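Local coordinates for multi-copper Oxidase CueO (Ochrobactrum, PDB 6EVG), which is a laccase-like multicopper oxidase that oxidises lignin model compounds and lignosulfonate, presumably coupling this to the reduction of dioxygen at its copper sites, at residues 80-91 and 102-111. Numbering follows the deposited sequence.
With EDO (1,2-ethanediol), chain C.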
loop_
_atom_site.group_PDB
_atom_site.type_symbol
_atom_site.label_atom_id
_atom_site.label_comp_id
_atom_site.label_asym_id
_atom_site.label_seq_id
_atom_site.Cartn_x
_atom_site.Cartn_y
_atom_site.Cartn_z
ATOM N N VAL A 80 4.192 11.842 15.824
ATOM C CA VAL A 80 2.837 11.825 15.303
ATOM C C VAL A 80 1.928 12.577 16.265
ATOM O O VAL A 80 1.842 12.249 17.449
ATOM C CB VAL A 80 2.321 10.405 15.106
ATOM C CG1 VAL A 80 0.924 10.419 14.475
ATOM C CG2 VAL A 80 3.293 9.581 14.243
ATOM N N GLU A 81 1.232 13.579 15.812
ATOM C CA GLU A 81 0.241 14.304 16.611
ATOM C C GLU A 81 -1.150 14.031 16.059
ATOM O O GLU A 81 -1.367 14.150 14.842
ATOM C CB GLU A 81 0.513 15.787 16.536
ATOM C CG GLU A 81 -0.456 16.651 17.247
ATOM C CD GLU A 81 -0.128 18.137 17.263
ATOM O OE1 GLU A 81 0.961 18.560 16.881
ATOM O OE2 GLU A 81 -0.983 18.911 17.705
ATOM N N ASN A 82 -2.076 13.667 16.939
ATOM C CA ASN A 82 -3.465 13.484 16.558
ATOM C C ASN A 82 -4.228 14.743 16.768
ATOM O O ASN A 82 -4.601 15.089 17.890
ATOM C CB ASN A 82 -4.091 12.333 17.332
ATOM C CG ASN A 82 -5.515 12.077 16.918
ATOM O OD1 ASN A 82 -6.011 12.717 15.968
ATOM N ND2 ASN A 82 -6.199 11.132 17.548
ATOM N N GLY A 83 -4.429 15.526 15.697
ATOM C CA GLY A 83 -5.189 16.716 15.748
ATOM C C GLY A 83 -6.680 16.560 15.521
ATOM O O GLY A 83 -7.385 17.546 15.322
ATOM N N MET A 84 -7.187 15.319 15.561
ATOM C CA MET A 84 -8.612 15.039 15.397
ATOM C C MET A 84 -9.317 14.846 16.743
ATOM O O MET A 84 -8.685 14.695 17.780
ATOM C CB MET A 84 -8.808 13.826 14.511
ATOM C CG MET A 84 -8.095 13.948 13.187
ATOM S SD MET A 84 -8.526 12.641 11.978
ATOM C CE MET A 84 -8.036 11.182 12.867
ATOM N N ASP A 85 -10.640 14.805 16.673
ATOM C CA ASP A 85 -11.525 14.576 17.838
ATOM C C ASP A 85 -11.838 13.107 18.106
ATOM O O ASP A 85 -12.691 12.803 18.929
ATOM C CB ASP A 85 -12.771 15.416 17.748
ATOM C CG ASP A 85 -13.668 15.046 16.605
ATOM O OD1 ASP A 85 -13.456 14.008 15.965
ATOM O OD2 ASP A 85 -14.553 15.860 16.310
ATOM N N GLU A 86 -11.100 12.209 17.448
ATOM C CA GLU A 86 -11.248 10.787 17.638
ATOM C C GLU A 86 -9.850 10.142 17.573
ATOM O O GLU A 86 -8.948 10.712 16.971
ATOM C CB GLU A 86 -12.179 10.125 16.618
ATOM C CG GLU A 86 -11.714 10.303 15.168
ATOM C CD GLU A 86 -12.452 9.483 14.144
ATOM O OE1 GLU A 86 -12.909 8.347 14.453
ATOM O OE2 GLU A 86 -12.525 9.925 12.966
ATOM N N GLY A 87 -9.749 8.942 18.142
ATOM C CA GLY A 87 -8.474 8.242 18.128
ATOM C C GLY A 87 -8.009 7.881 16.719
ATOM O O GLY A 87 -8.832 7.629 15.830
ATOM N N THR A 88 -6.695 7.792 16.557
ATOM C CA THR A 88 -6.140 7.351 15.271
ATOM C C THR A 88 -4.824 6.616 15.549
ATOM O O THR A 88 -4.327 6.596 16.673
ATOM C CB THR A 88 -5.973 8.540 14.312
ATOM O OG1 THR A 88 -5.765 8.055 12.985
ATOM C CG2 THR A 88 -4.784 9.411 14.644
ATOM N N THR A 89 -4.230 6.073 14.471
ATOM C CA THR A 89 -2.937 5.441 14.547
ATOM C C THR A 89 -2.240 5.621 13.195
ATOM O O THR A 89 -2.914 5.991 12.234
ATOM C CB THR A 89 -3.061 3.874 14.790
ATOM O OG1 THR A 89 -3.843 3.273 13.719
ATOM C CG2 THR A 89 -3.660 3.491 16.098
ATOM N N LEU A 90 -0.961 5.308 13.155
ATOM C CA LEU A 90 -0.286 5.090 11.859
ATOM C C LEU A 90 0.451 3.757 11.932
ATOM O O LEU A 90 1.238 3.527 12.862
ATOM C CB LEU A 90 0.673 6.206 11.484
ATOM C CG LEU A 90 0.008 7.553 11.216
ATOM C CD1 LEU A 90 1.033 8.646 11.011
ATOM C CD2 LEU A 90 -0.927 7.521 10.004
ATOM N N HIS A 91 0.203 2.898 10.942
ATOM C CA HIS A 91 0.983 1.692 10.683
ATOM C C HIS A 91 2.060 2.017 9.643
ATOM O O HIS A 91 1.746 2.572 8.593
ATOM C CB HIS A 91 0.040 0.563 10.173
ATOM C CG HIS A 91 0.681 -0.597 9.507
ATOM N ND1 HIS A 91 1.752 -1.285 10.011
ATOM C CD2 HIS A 91 0.329 -1.243 8.352
ATOM C CE1 HIS A 91 2.059 -2.279 9.154
ATOM N NE2 HIS A 91 1.193 -2.277 8.158
ATOM N N ASP A 102 5.211 0.288 16.217
ATOM C CA ASP A 102 4.208 0.383 15.154
ATOM C C ASP A 102 2.844 0.665 15.722
ATOM O O ASP A 102 2.601 0.423 16.911
ATOM C CB ASP A 102 4.214 -0.934 14.362
ATOM C CG ASP A 102 3.680 -0.811 12.920
ATOM O OD1 ASP A 102 3.355 0.308 12.507
ATOM O OD2 ASP A 102 3.579 -1.871 12.269
ATOM N N GLY A 103 1.954 1.210 14.902
ATOM C CA GLY A 103 0.626 1.610 15.344
ATOM C C GLY A 103 -0.463 0.621 14.932
ATOM O O GLY A 103 -0.428 0.051 13.829
ATOM N N GLY A 104 -1.464 0.505 15.770
ATOM C CA GLY A 104 -2.607 -0.340 15.523
ATOM C C GLY A 104 -3.601 -0.255 16.653
ATOM O O GLY A 104 -3.481 0.581 17.527
ATOM N N PRO A 105 -4.590 -1.154 16.652
ATOM C CA PRO A 105 -5.735 -0.980 17.598
ATOM C C PRO A 105 -5.380 -1.223 19.061
ATOM O O PRO A 105 -6.224 -0.900 19.908
ATOM C CB PRO A 105 -6.763 -2.004 17.092
ATOM C CG PRO A 105 -5.942 -2.978 16.362
ATOM C CD PRO A 105 -4.794 -2.254 15.708
ATOM N N HIS A 106 -4.218 -1.788 19.356
ATOM C CA HIS A 106 -3.778 -1.955 20.749
ATOM C C HIS A 106 -3.073 -0.761 21.296
ATOM O O HIS A 106 -2.746 -0.709 22.501
ATOM C CB HIS A 106 -2.926 -3.200 20.908
ATOM C CG HIS A 106 -3.643 -4.446 20.521
ATOM N ND1 HIS A 106 -4.574 -5.053 21.333
ATOM C CD2 HIS A 106 -3.604 -5.172 19.380
ATOM C CE1 HIS A 106 -5.052 -6.116 20.726
ATOM N NE2 HIS A 106 -4.468 -6.216 19.542
ATOM N N ASN A 107 -2.796 0.240 20.460
ATOM C CA ASN A 107 -2.090 1.465 20.903
ATOM C C ASN A 107 -2.575 2.673 20.145
ATOM O O ASN A 107 -1.808 3.394 19.536
ATOM C CB ASN A 107 -0.564 1.265 20.869
ATOM C CG ASN A 107 0.051 1.040 19.481
ATOM O OD1 ASN A 107 -0.570 0.462 18.582
ATOM N ND2 ASN A 107 1.335 1.424 19.326
ATOM N N VAL A 108 -3.857 2.947 20.239
ATOM C CA VAL A 108 -4.476 4.072 19.590
ATOM C C VAL A 108 -3.988 5.369 20.217
ATOM O O VAL A 108 -3.895 5.491 21.445
ATOM C CB VAL A 108 -6.013 3.945 19.699
ATOM C CG1 VAL A 108 -6.732 5.173 19.142
ATOM C CG2 VAL A 108 -6.520 2.688 18.959
ATOM N N ILE A 109 -3.725 6.363 19.371
ATOM C CA ILE A 109 -3.379 7.708 19.816
ATOM C C ILE A 109 -4.674 8.475 20.111
ATOM O O ILE A 109 -5.474 8.729 19.201
ATOM C CB ILE A 109 -2.569 8.497 18.730
ATOM C CG1 ILE A 109 -1.453 7.681 18.144
ATOM C CG2 ILE A 109 -2.079 9.824 19.328
ATOM C CD1 ILE A 109 -0.843 8.318 16.938
ATOM N N ALA A 110 -4.891 8.794 21.373
ATOM C CA ALA A 110 -6.104 9.469 21.748
ATOM C C ALA A 110 -6.211 10.844 21.092
ATOM O O ALA A 110 -5.206 11.502 20.726
ATOM C CB ALA A 110 -6.186 9.646 23.244
ATOM N N ALA A 111 -7.459 11.266 20.940
ATOM C CA ALA A 111 -7.740 12.589 20.402
ATOM C C ALA A 111 -6.916 13.658 21.071
ATOM O O ALA A 111 -6.867 13.758 22.331
ATOM C CB ALA A 111 -9.201 12.958 20.578
HETATM C C1 EDO C . 1.200 -3.360 14.324
HETATM O O1 EDO C . 1.702 -3.714 13.030
HETATM C C2 EDO C . -0.266 -3.347 14.486
HETATM O O2 EDO C . -0.903 -2.637 13.412
#
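T88 and I109 form a single antiparallel, hydrogen-bonded bridge, CA to CA 5.3 Å: I109 N donates to T88 O at 2.8 Å, and T88 N returns the bond to I109 O. That carbonyl also accepts from N82 ND2 at 3.0 Å, the amide nitrogen standing 42° above the carbonyl plane, so two donors grip one oxygen. The N82 amide is fixed through both ends, since ND2 also reaches E86 O, within 5° of the amide plane, while OD1 takes M84 N at 2.9 Å to close an Asx turn. The I109 side chain points CD1 at V80 CG1 (3.7 Å), the two chains crossing at about a right angle, and lays CG2 alongside N82 CB. T89 turns CG2 anti to its carbonyl carbon, which brings this methyl to 3.2 Å from G104 O, at the type I turn G104–N107; its OG1 bonds instead to H133 O.

At the other end, H91 ND1 donates to D102 OD2 at 3.0 Å, on the syn side of a carboxylate turned 35° from the ring. OD2 also accepts from O1 of an ethanediol, probably from the crystallisation liquor, and OD1 takes W92 N. H91 NE2 is hydrogen-bonded to H437 NE2 and its ring stacks on H439; H91-H93 and H437-H439 are consistent with the His-X-His pairs that hold the trinuclear copper centre in multicopper oxidases, so D102 probably orients one of those histidines through ND1. V80 and I109 pack against W115 of strand 114-120, whereas E86 forms a salt bridge with R140, and T88 OG1 a hydrogen bond with Q141 OE1, both on helix 138-144.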